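Local coordinates for protein lysozyme M1 (Streptomyces coelicolor, PDB 1JFX) that hydrolyses the beta-1,4 linkages between N-acetylmuramic acid and N-acetylglucosamine in bacterial peptidoglycan, acting as a secreted lysozyme that also has diacetylmuramidase activity, at residues R88-L93 / L212-A217; P159-H164 / W179-Y184. All coordinates share one frame; numbering follows the deposited sequence.

Interaction 1 of 2, residues R88-L93 / L212-A217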
ATOM      1  N   ARG A  88     -12.476  12.351   1.936  1.00  8.89           N
ATOM      2  CA  ARG A  88     -13.078  11.781   3.132  1.00  9.24           C
ATOM      3  C   ARG A  88     -14.489  11.266   2.894  1.00  9.12           C
ATOM      4  O   ARG A  88     -15.391  12.037   2.560  1.00  9.14           O
ATOM      5  CB  ARG A  88     -13.108  12.831   4.250  1.00 11.96           C
ATOM      6  CG  ARG A  88     -13.856  12.347   5.486  1.00 11.22           C
ATOM      7  CD  ARG A  88     -13.865  13.386   6.585  1.00 12.19           C
ATOM      8  NE  ARG A  88     -14.514  12.846   7.775  1.00 18.18           N
ATOM      9  CZ  ARG A  88     -14.465  13.415   8.976  1.00 20.87           C
ATOM     10  NH1 ARG A  88     -13.793  14.547   9.144  1.00 20.77           N
ATOM     11  NH2 ARG A  88     -15.073  12.844  10.006  1.00 22.92           N
ATOM     12  N   ASP A  89     -14.679   9.960   3.057  1.00  7.81           N
ATOM     13  CA  ASP A  89     -16.008   9.377   2.886  1.00  7.99           C
ATOM     14  C   ASP A  89     -16.224   8.125   3.720  1.00  8.71           C
ATOM     15  O   ASP A  89     -17.075   7.299   3.391  1.00  9.75           O
ATOM     16  CB  ASP A  89     -16.293   9.084   1.399  1.00  5.94           C
ATOM     17  CG  ASP A  89     -15.403   7.998   0.816  1.00  9.51           C
ATOM     18  OD1 ASP A  89     -14.642   7.352   1.567  1.00  7.98           O
ATOM     19  OD2 ASP A  89     -15.484   7.791  -0.411  1.00 10.86           O
ATOM     20  N   ASN A  90     -15.462   8.010   4.812  1.00  8.07           N
ATOM     21  CA  ASN A  90     -15.511   6.867   5.732  1.00  9.32           C
ATOM     22  C   ASN A  90     -15.015   5.558   5.127  1.00  8.72           C
ATOM     23  O   ASN A  90     -14.938   4.555   5.826  1.00  9.23           O
ATOM     24  CB  ASN A  90     -16.934   6.610   6.243  1.00 10.93           C
ATOM     25  CG  ASN A  90     -17.525   7.793   6.963  1.00 12.78           C
ATOM     26  OD1 ASN A  90     -16.874   8.420   7.797  1.00 13.08           O
ATOM     27  ND2 ASN A  90     -18.785   8.097   6.657  1.00 15.89           N
ATOM     28  N   ARG A  91     -14.657   5.556   3.847  1.00  8.63           N
ATOM     29  CA  ARG A  91     -14.236   4.308   3.219  1.00  7.41           C
ATOM     30  C   ARG A  91     -13.045   4.385   2.286  1.00  7.01           C
ATOM     31  O   ARG A  91     -12.813   3.445   1.527  1.00  6.57           O
ATOM     32  CB  ARG A  91     -15.400   3.700   2.424  1.00  8.74           C
ATOM     33  CG  ARG A  91     -16.582   3.319   3.279  1.00 10.59           C
ATOM     34  CD  ARG A  91     -17.633   2.554   2.482  1.00 12.25           C
ATOM     35  NE  ARG A  91     -18.847   2.450   3.283  1.00 13.91           N
ATOM     36  CZ  ARG A  91     -20.061   2.240   2.791  1.00 12.96           C
ATOM     37  NH1 ARG A  91     -20.248   2.096   1.488  1.00 13.43           N
ATOM     38  NH2 ARG A  91     -21.102   2.232   3.614  1.00 16.07           N
ATOM     39  N   THR A  92     -12.298   5.485   2.332  1.00  6.40           N
ATOM     40  CA  THR A  92     -11.158   5.610   1.435  1.00  6.76           C
ATOM     41  C   THR A  92      -9.863   5.821   2.194  1.00  6.72           C
ATOM     42  O   THR A  92      -9.715   6.796   2.926  1.00  8.04           O
ATOM     43  CB  THR A  92     -11.365   6.779   0.473  1.00  5.88           C
ATOM     44  OG1 THR A  92     -12.630   6.622  -0.172  1.00  7.34           O
ATOM     45  CG2 THR A  92     -10.266   6.804  -0.596  1.00  6.86           C
ATOM     46  N   LEU A  93      -8.933   4.889   2.027  1.00  6.14           N
ATOM     47  CA  LEU A  93      -7.642   4.996   2.703  1.00  6.80           C
ATOM     48  C   LEU A  93      -6.659   5.835   1.898  1.00  7.29           C
ATOM     49  O   LEU A  93      -6.820   6.015   0.691  1.00  6.28           O
ATOM     50  CB  LEU A  93      -7.037   3.600   2.888  1.00  7.65           C
ATOM     51  CG  LEU A  93      -7.745   2.686   3.894  1.00  8.04           C
ATOM     52  CD1 LEU A  93      -7.277   1.237   3.722  1.00  9.05           C
ATOM     53  CD2 LEU A  93      -7.489   3.193   5.308  1.00 11.36           C
ATOM     54  N   LEU A 212      -7.733   6.972  10.130  1.00  8.64           N
ATOM     55  CA  LEU A 212      -6.702   7.030   9.091  1.00  8.88           C
ATOM     56  C   LEU A 212      -7.378   7.282   7.739  1.00  8.81           C
ATOM     57  O   LEU A 212      -6.910   8.091   6.924  1.00  8.22           O
ATOM     58  CB  LEU A 212      -5.903   5.712   9.046  1.00  9.34           C
ATOM     59  CG  LEU A 212      -4.832   5.634   7.953  1.00  7.26           C
ATOM     60  CD1 LEU A 212      -3.806   6.747   8.143  1.00 12.11           C
ATOM     61  CD2 LEU A 212      -4.164   4.261   8.006  1.00 11.34           C
ATOM     62  N   ALA A 213      -8.494   6.596   7.502  1.00  8.32           N
ATOM     63  CA  ALA A 213      -9.232   6.779   6.253  1.00  8.45           C
ATOM     64  C   ALA A 213      -9.743   8.217   6.130  1.00  9.27           C
ATOM     65  O   ALA A 213      -9.615   8.837   5.077  1.00  9.91           O
ATOM     66  CB  ALA A 213     -10.413   5.803   6.183  1.00  7.38           C
ATOM     67  N   ASN A 214     -10.302   8.760   7.208  1.00  8.74           N
ATOM     68  CA  ASN A 214     -10.854  10.117   7.149  1.00  8.39           C
ATOM     69  C   ASN A 214      -9.894  11.266   7.415  1.00  8.88           C
ATOM     70  O   ASN A 214     -10.299  12.421   7.329  1.00  9.14           O
ATOM     71  CB  ASN A 214     -12.057  10.259   8.094  1.00  7.45           C
ATOM     72  CG  ASN A 214     -13.240   9.413   7.661  1.00 10.26           C
ATOM     73  OD1 ASN A 214     -13.367   9.049   6.485  1.00  8.94           O
ATOM     74  ND2 ASN A 214     -14.128   9.116   8.601  1.00 12.66           N
ATOM     75  N   ASN A 215      -8.640  10.950   7.727  1.00  9.81           N
ATOM     76  CA  ASN A 215      -7.610  11.953   8.007  1.00 10.74           C
ATOM     77  C   ASN A 215      -7.935  12.732   9.267  1.00 11.13           C
ATOM     78  O   ASN A 215      -7.817  13.955   9.298  1.00 11.69           O
ATOM     79  CB  ASN A 215      -7.440  12.936   6.830  1.00  9.82           C
ATOM     80  CG  ASN A 215      -6.091  13.671   6.869  1.00 11.68           C
ATOM     81  OD1 ASN A 215      -5.868  14.653   6.143  1.00 14.43           O
ATOM     82  ND2 ASN A 215      -5.184  13.182   7.693  1.00  8.15           N
ATOM     83  N   THR A 216      -8.366  12.018  10.302  1.00 11.42           N
ATOM     84  CA  THR A 216      -8.675  12.658  11.579  1.00 14.84           C
ATOM     85  C   THR A 216      -7.757  12.085  12.653  1.00 17.15           C
ATOM     86  O   THR A 216      -7.937  12.356  13.847  1.00 18.78           O
ATOM     87  CB  THR A 216     -10.134  12.435  12.024  1.00 15.06           C
ATOM     88  OG1 THR A 216     -10.381  11.034  12.171  1.00 16.97           O
ATOM     89  CG2 THR A 216     -11.110  13.037  11.014  1.00 13.82           C
ATOM     90  N   ALA A 217      -6.778  11.291  12.236  1.00 19.17           N
ATOM     91  CA  ALA A 217      -5.837  10.711  13.192  1.00 22.64           C
ATOM     92  C   ALA A 217      -4.708   9.937  12.526  1.00 25.05           C
ATOM     93  O   ALA A 217      -3.555  10.119  12.982  1.00 25.91           O
ATOM     94  CB  ALA A 217      -6.575   9.813  14.179  1.00 25.52           C
ATOM     95  OXT ALA A 217      -4.983   9.153  11.581  1.00 26.49           O
TER
HETATM   96  O   HOH W   1     -12.310   8.148   3.893  1.00  7.71           O
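One face of the Arg88 guanidinium is laid over Asn214 CB and the methyl of Thr216, with NH1 3.6 Å from Thr216 CG2. The guanidinium plane and the Asn214 amide plane are only 26° apart, although the two side chains as a whole cross at about a right angle. Arg88 reaches this position with CG opposite the backbone N (chi1 174°) and a fully extended chain that carries its aliphatic part across Asn214, Arg88 CG lying 3.5 Å from Asn214 OD1. The Asn214 amide meets Asn90 twice. Its OD1 accepts from Asn90 N at 2.9 Å, with the donor in the carbonyl plane on a lone pair, but the bond is bent, its N-H...O angle 134°. Its ND2 donates to Asn90 OD1, also at 2.9 Å, and here the partner is tilted from the Asn214 amide plane; the two amides are steeply inclined to each other. With both ends engaged, the rotation of the Asn214 amide is fixed. Water 1 adds a further link, donating to Asn214 OD1 while accepting from the backbone N atoms of Asp89 and Thr92. Within the loop, Asp89 opens an Asx turn, its OD1 accepting from Arg91 N; Thr92 OG1 donates to the same oxygen at 2.8 Å from the opposite face of the carboxylate plane. This loop precedes strand 96-98 of the beta/alpha-barrel, and it meets the C-terminal end of helix 206-214, after which Asn215 departs from helical geometry with positive phi. Thr92 O and Ala213 O, two acceptors, lie 3.0 Å apart, and Trp86 NE1 donates to both. Deeper in, Leu93 CD2 packs against Ala213 CB at 4.0 Å, while Ile58 of strand 58-64 touches both Leu93 and Ala213.

Interaction 2 of 2, residues P159-H164 / W179-Y184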
ATOM      1  N   PRO A 159       3.173   6.512   6.905  1.00  8.28           N
ATOM      2  CA  PRO A 159       2.833   5.350   7.736  1.00  8.57           C
ATOM      3  C   PRO A 159       3.553   4.175   7.048  1.00  8.44           C
ATOM      4  O   PRO A 159       3.745   4.185   5.821  1.00  7.87           O
ATOM      5  CB  PRO A 159       1.317   5.235   7.583  1.00 10.90           C
ATOM      6  CG  PRO A 159       0.886   6.664   7.367  1.00  9.94           C
ATOM      7  CD  PRO A 159       1.955   7.233   6.465  1.00  7.39           C
ATOM      8  N   PHE A 160       3.928   3.156   7.816  1.00  6.97           N
ATOM      9  CA  PHE A 160       4.666   2.020   7.269  1.00  6.61           C
ATOM     10  C   PHE A 160       3.832   0.749   7.129  1.00  5.73           C
ATOM     11  O   PHE A 160       3.216   0.292   8.089  1.00  6.67           O
ATOM     12  CB  PHE A 160       5.883   1.782   8.195  1.00  5.25           C
ATOM     13  CG  PHE A 160       6.779   0.631   7.801  1.00  7.80           C
ATOM     14  CD1 PHE A 160       7.231   0.480   6.493  1.00  8.78           C
ATOM     15  CD2 PHE A 160       7.244  -0.251   8.777  1.00 10.14           C
ATOM     16  CE1 PHE A 160       8.141  -0.536   6.167  1.00 10.36           C
ATOM     17  CE2 PHE A 160       8.158  -1.270   8.462  1.00  9.06           C
ATOM     18  CZ  PHE A 160       8.605  -1.410   7.158  1.00  8.78           C
ATOM     19  N   TRP A 161       3.797   0.198   5.917  1.00  5.95           N
ATOM     20  CA  TRP A 161       3.093  -1.059   5.661  1.00  6.20           C
ATOM     21  C   TRP A 161       4.213  -2.059   5.366  1.00  6.35           C
ATOM     22  O   TRP A 161       4.814  -2.057   4.291  1.00  6.97           O
ATOM     23  CB  TRP A 161       2.149  -0.909   4.470  1.00  7.15           C
ATOM     24  CG  TRP A 161       1.443  -2.175   4.076  1.00  6.89           C
ATOM     25  CD1 TRP A 161       1.462  -3.381   4.722  1.00  6.37           C
ATOM     26  CD2 TRP A 161       0.625  -2.351   2.918  1.00  6.88           C
ATOM     27  NE1 TRP A 161       0.703  -4.302   4.031  1.00  6.37           N
ATOM     28  CE2 TRP A 161       0.180  -3.691   2.915  1.00  6.05           C
ATOM     29  CE3 TRP A 161       0.231  -1.498   1.875  1.00  5.99           C
ATOM     30  CZ2 TRP A 161      -0.642  -4.204   1.905  1.00  5.91           C
ATOM     31  CZ3 TRP A 161      -0.583  -2.002   0.869  1.00  6.62           C
ATOM     32  CH2 TRP A 161      -1.013  -3.345   0.888  1.00  5.73           C
ATOM     33  N   VAL A 162       4.501  -2.906   6.346  1.00  5.92           N
ATOM     34  CA  VAL A 162       5.594  -3.859   6.229  1.00  6.51           C
ATOM     35  C   VAL A 162       5.181  -5.210   5.691  1.00  6.82           C
ATOM     36  O   VAL A 162       4.189  -5.782   6.130  1.00  6.32           O
ATOM     37  CB  VAL A 162       6.297  -4.038   7.605  1.00  7.89           C
ATOM     38  CG1 VAL A 162       5.293  -4.440   8.671  1.00  8.57           C
ATOM     39  CG2 VAL A 162       7.428  -5.063   7.491  1.00  9.69           C
ATOM     40  N   ALA A 163       5.949  -5.706   4.726  1.00  6.60           N
ATOM     41  CA  ALA A 163       5.688  -7.027   4.170  1.00  6.69           C
ATOM     42  C   ALA A 163       6.669  -7.971   4.857  1.00  7.75           C
ATOM     43  O   ALA A 163       7.873  -7.830   4.690  1.00  8.28           O
ATOM     44  CB  ALA A 163       5.929  -7.034   2.654  1.00 10.32           C
ATOM     45  N   HIS A 164       6.156  -8.904   5.651  1.00  7.32           N
ATOM     46  CA  HIS A 164       7.012  -9.871   6.337  1.00  7.25           C
ATOM     47  C   HIS A 164       6.151 -11.090   6.598  1.00  7.80           C
ATOM     48  O   HIS A 164       5.398 -11.168   7.585  1.00  6.63           O
ATOM     49  CB  HIS A 164       7.562  -9.293   7.643  1.00  7.34           C
ATOM     50  CG  HIS A 164       8.715 -10.071   8.180  1.00  8.31           C
ATOM     51  ND1 HIS A 164       9.488  -9.641   9.240  1.00  9.21           N
ATOM     52  CD2 HIS A 164       9.244 -11.250   7.778  1.00  8.35           C
ATOM     53  CE1 HIS A 164      10.448 -10.524   9.462  1.00  6.89           C
ATOM     54  NE2 HIS A 164      10.322 -11.510   8.589  1.00  8.85           N
ATOM     55  N   TRP A 179       4.862  -0.059  12.855  1.00  7.52           N
ATOM     56  CA  TRP A 179       4.213  -0.410  11.601  1.00  7.45           C
ATOM     57  C   TRP A 179       2.740  -0.051  11.735  1.00  7.15           C
ATOM     58  O   TRP A 179       2.179  -0.097  12.830  1.00  8.61           O
ATOM     59  CB  TRP A 179       4.355  -1.909  11.286  1.00  5.85           C
ATOM     60  CG  TRP A 179       3.841  -2.827  12.351  1.00  6.89           C
ATOM     61  CD1 TRP A 179       4.526  -3.284  13.435  1.00  7.43           C
ATOM     62  CD2 TRP A 179       2.541  -3.439  12.406  1.00  7.58           C
ATOM     63  NE1 TRP A 179       3.742  -4.145  14.164  1.00  8.36           N
ATOM     64  CE2 TRP A 179       2.518  -4.261  13.556  1.00  8.30           C
ATOM     65  CE3 TRP A 179       1.398  -3.372  11.592  1.00  8.83           C
ATOM     66  CZ2 TRP A 179       1.401  -5.015  13.915  1.00  8.63           C
ATOM     67  CZ3 TRP A 179       0.286  -4.123  11.951  1.00  9.15           C
ATOM     68  CH2 TRP A 179       0.294  -4.931  13.099  1.00  8.00           C
ATOM     69  N   THR A 180       2.125   0.322  10.610  1.00  6.75           N
ATOM     70  CA  THR A 180       0.708   0.671  10.568  1.00  7.83           C
ATOM     71  C   THR A 180      -0.071  -0.504   9.962  1.00  6.88           C
ATOM     72  O   THR A 180      -1.118  -0.887  10.477  1.00  7.93           O
ATOM     73  CB  THR A 180       0.502   1.966   9.755  1.00  8.05           C
ATOM     74  OG1 THR A 180       1.124   3.053  10.460  1.00  9.50           O
ATOM     75  CG2 THR A 180      -0.991   2.277   9.584  1.00  8.14           C
ATOM     76  N   PHE A 181       0.444  -1.069   8.874  1.00  7.30           N
ATOM     77  CA  PHE A 181      -0.161  -2.258   8.258  1.00  6.24           C
ATOM     78  C   PHE A 181       0.948  -3.290   8.173  1.00  6.50           C
ATOM     79  O   PHE A 181       2.130  -2.938   8.092  1.00  5.87           O
ATOM     80  CB  PHE A 181      -0.676  -1.973   6.841  1.00  6.34           C
ATOM     81  CG  PHE A 181      -1.872  -1.071   6.803  1.00  7.51           C
ATOM     82  CD1 PHE A 181      -3.140  -1.568   7.093  1.00  7.87           C
ATOM     83  CD2 PHE A 181      -1.735   0.261   6.459  1.00  7.68           C
ATOM     84  CE1 PHE A 181      -4.254  -0.748   7.035  1.00  8.65           C
ATOM     85  CE2 PHE A 181      -2.854   1.098   6.396  1.00  9.42           C
ATOM     86  CZ  PHE A 181      -4.106   0.598   6.682  1.00  8.29           C
ATOM     87  N   TRP A 182       0.575  -4.567   8.187  1.00  5.99           N
ATOM     88  CA  TRP A 182       1.564  -5.629   8.090  1.00  6.51           C
ATOM     89  C   TRP A 182       1.012  -6.760   7.227  1.00  5.49           C
ATOM     90  O   TRP A 182      -0.022  -7.351   7.542  1.00  5.92           O
ATOM     91  CB  TRP A 182       1.927  -6.129   9.495  1.00  8.34           C
ATOM     92  CG  TRP A 182       2.648  -7.451   9.568  1.00  6.32           C
ATOM     93  CD1 TRP A 182       3.536  -7.977   8.663  1.00  4.31           C
ATOM     94  CD2 TRP A 182       2.526  -8.413  10.621  1.00  5.07           C
ATOM     95  NE1 TRP A 182       3.971  -9.217   9.102  1.00  5.41           N
ATOM     96  CE2 TRP A 182       3.364  -9.502  10.298  1.00  4.89           C
ATOM     97  CE3 TRP A 182       1.784  -8.459  11.810  1.00  8.43           C
ATOM     98  CZ2 TRP A 182       3.477 -10.628  11.121  1.00  7.24           C
ATOM     99  CZ3 TRP A 182       1.898  -9.575  12.627  1.00  7.46           C
ATOM    100  CH2 TRP A 182       2.737 -10.646  12.273  1.00  7.45           C
ATOM    101  N   GLN A 183       1.691  -7.025   6.113  1.00  6.22           N
ATOM    102  CA  GLN A 183       1.288  -8.111   5.218  1.00  5.44           C
ATOM    103  C   GLN A 183       2.018  -9.338   5.761  1.00  5.58           C
ATOM    104  O   GLN A 183       3.239  -9.443   5.626  1.00  6.79           O
ATOM    105  CB  GLN A 183       1.744  -7.818   3.793  1.00  6.78           C
ATOM    106  CG  GLN A 183       1.140  -8.743   2.741  1.00  7.04           C
ATOM    107  CD  GLN A 183       1.725  -8.435   1.390  1.00  7.98           C
ATOM    108  OE1 GLN A 183       2.911  -8.684   1.155  1.00 10.13           O
ATOM    109  NE2 GLN A 183       0.916  -7.851   0.499  1.00  6.49           N
ATOM    110  N   TYR A 184       1.267 -10.263   6.356  1.00  5.95           N
ATOM    111  CA  TYR A 184       1.864 -11.441   6.990  1.00  6.73           C
ATOM    112  C   TYR A 184       1.731 -12.743   6.230  1.00  7.23           C
ATOM    113  O   TYR A 184       2.269 -13.774   6.651  1.00  8.18           O
ATOM    114  CB  TYR A 184       1.296 -11.600   8.409  1.00  5.74           C
ATOM    115  CG  TYR A 184      -0.200 -11.822   8.469  1.00  6.11           C
ATOM    116  CD1 TYR A 184      -0.732 -13.098   8.344  1.00  4.98           C
ATOM    117  CD2 TYR A 184      -1.084 -10.747   8.642  1.00  4.60           C
ATOM    118  CE1 TYR A 184      -2.099 -13.314   8.386  1.00  6.84           C
ATOM    119  CE2 TYR A 184      -2.473 -10.954   8.687  1.00  6.63           C
ATOM    120  CZ  TYR A 184      -2.962 -12.249   8.558  1.00  6.05           C
ATOM    121  OH  TYR A 184      -4.301 -12.512   8.618  1.00  7.82           O
TER
HETATM  122  O   HOH W   2       3.882   3.165  10.691  1.00  7.16           O
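Phe181 CB sits over the five-membered ring of Trp161, 3.7 Å from its centroid, a CH-pi contact over the face. The Phe181 ring then turns its edge toward the Trp161 face, with planes at 62°, a T-shaped pair. On the other side of the sheet, Val162 CG1 touches both Trp179 CB and Trp182 CB, at 3.8 and 3.9 Å; it is placed there by a first torsion of 55°, between the backbone N and carbonyl carbon. Strands 160-163 and 181-184 run parallel, 11° between their directions, and alternate in bonding: Val162 N donates to Phe181 O, Gln183 N to Val162 O and His164 N to Gln183 O. Phe160 O takes two donors, Thr180 N at 2.7 Å and Phe181 N at 3.2 Å. Beyond the last backbone bond, Trp182 NE1 reaches His164 O at 2.9 Å, with the oxygen close to the indole plane. At the other end, water 2 joins Phe160 N to Thr180 OG1. The polar ends on the Trp161 face lead elsewhere: Trp161 NE1 bonds Asn200, while Gln183 bonds Tyr138 through OE1 and Asp9 through NE2. These adjacent parallel strands, flanked by 136-139 and 196-202, form part of the barrel wall of this family 25 hydrolase, and Gln183 holds Asp9, predicted to be catalytic, from the second shell.

How the interactions relate
Interaction 2 belongs to the sheet of the barrel and has no exposed residue among those that touch, whereas interaction 1 lies farther from the chain centre, about 15 Å against 9 Å between centres, and mixes buried with exposed residues. Their chemistry differs accordingly: regular backbone bonds and aromatic packing join strands 160-163 and 181-185, while side-chain amides, a guanidinium and a water join a loop to the helix end in 88-93/212-217. The chain between 88-93 and 212-217 contains both strands of interaction 2. They also touch directly: Leu212 CD2 packs 3.8 Å from Phe181 CE2, so the helix that supplies one side of interaction 1 also packs on strand 181-185 of interaction 2.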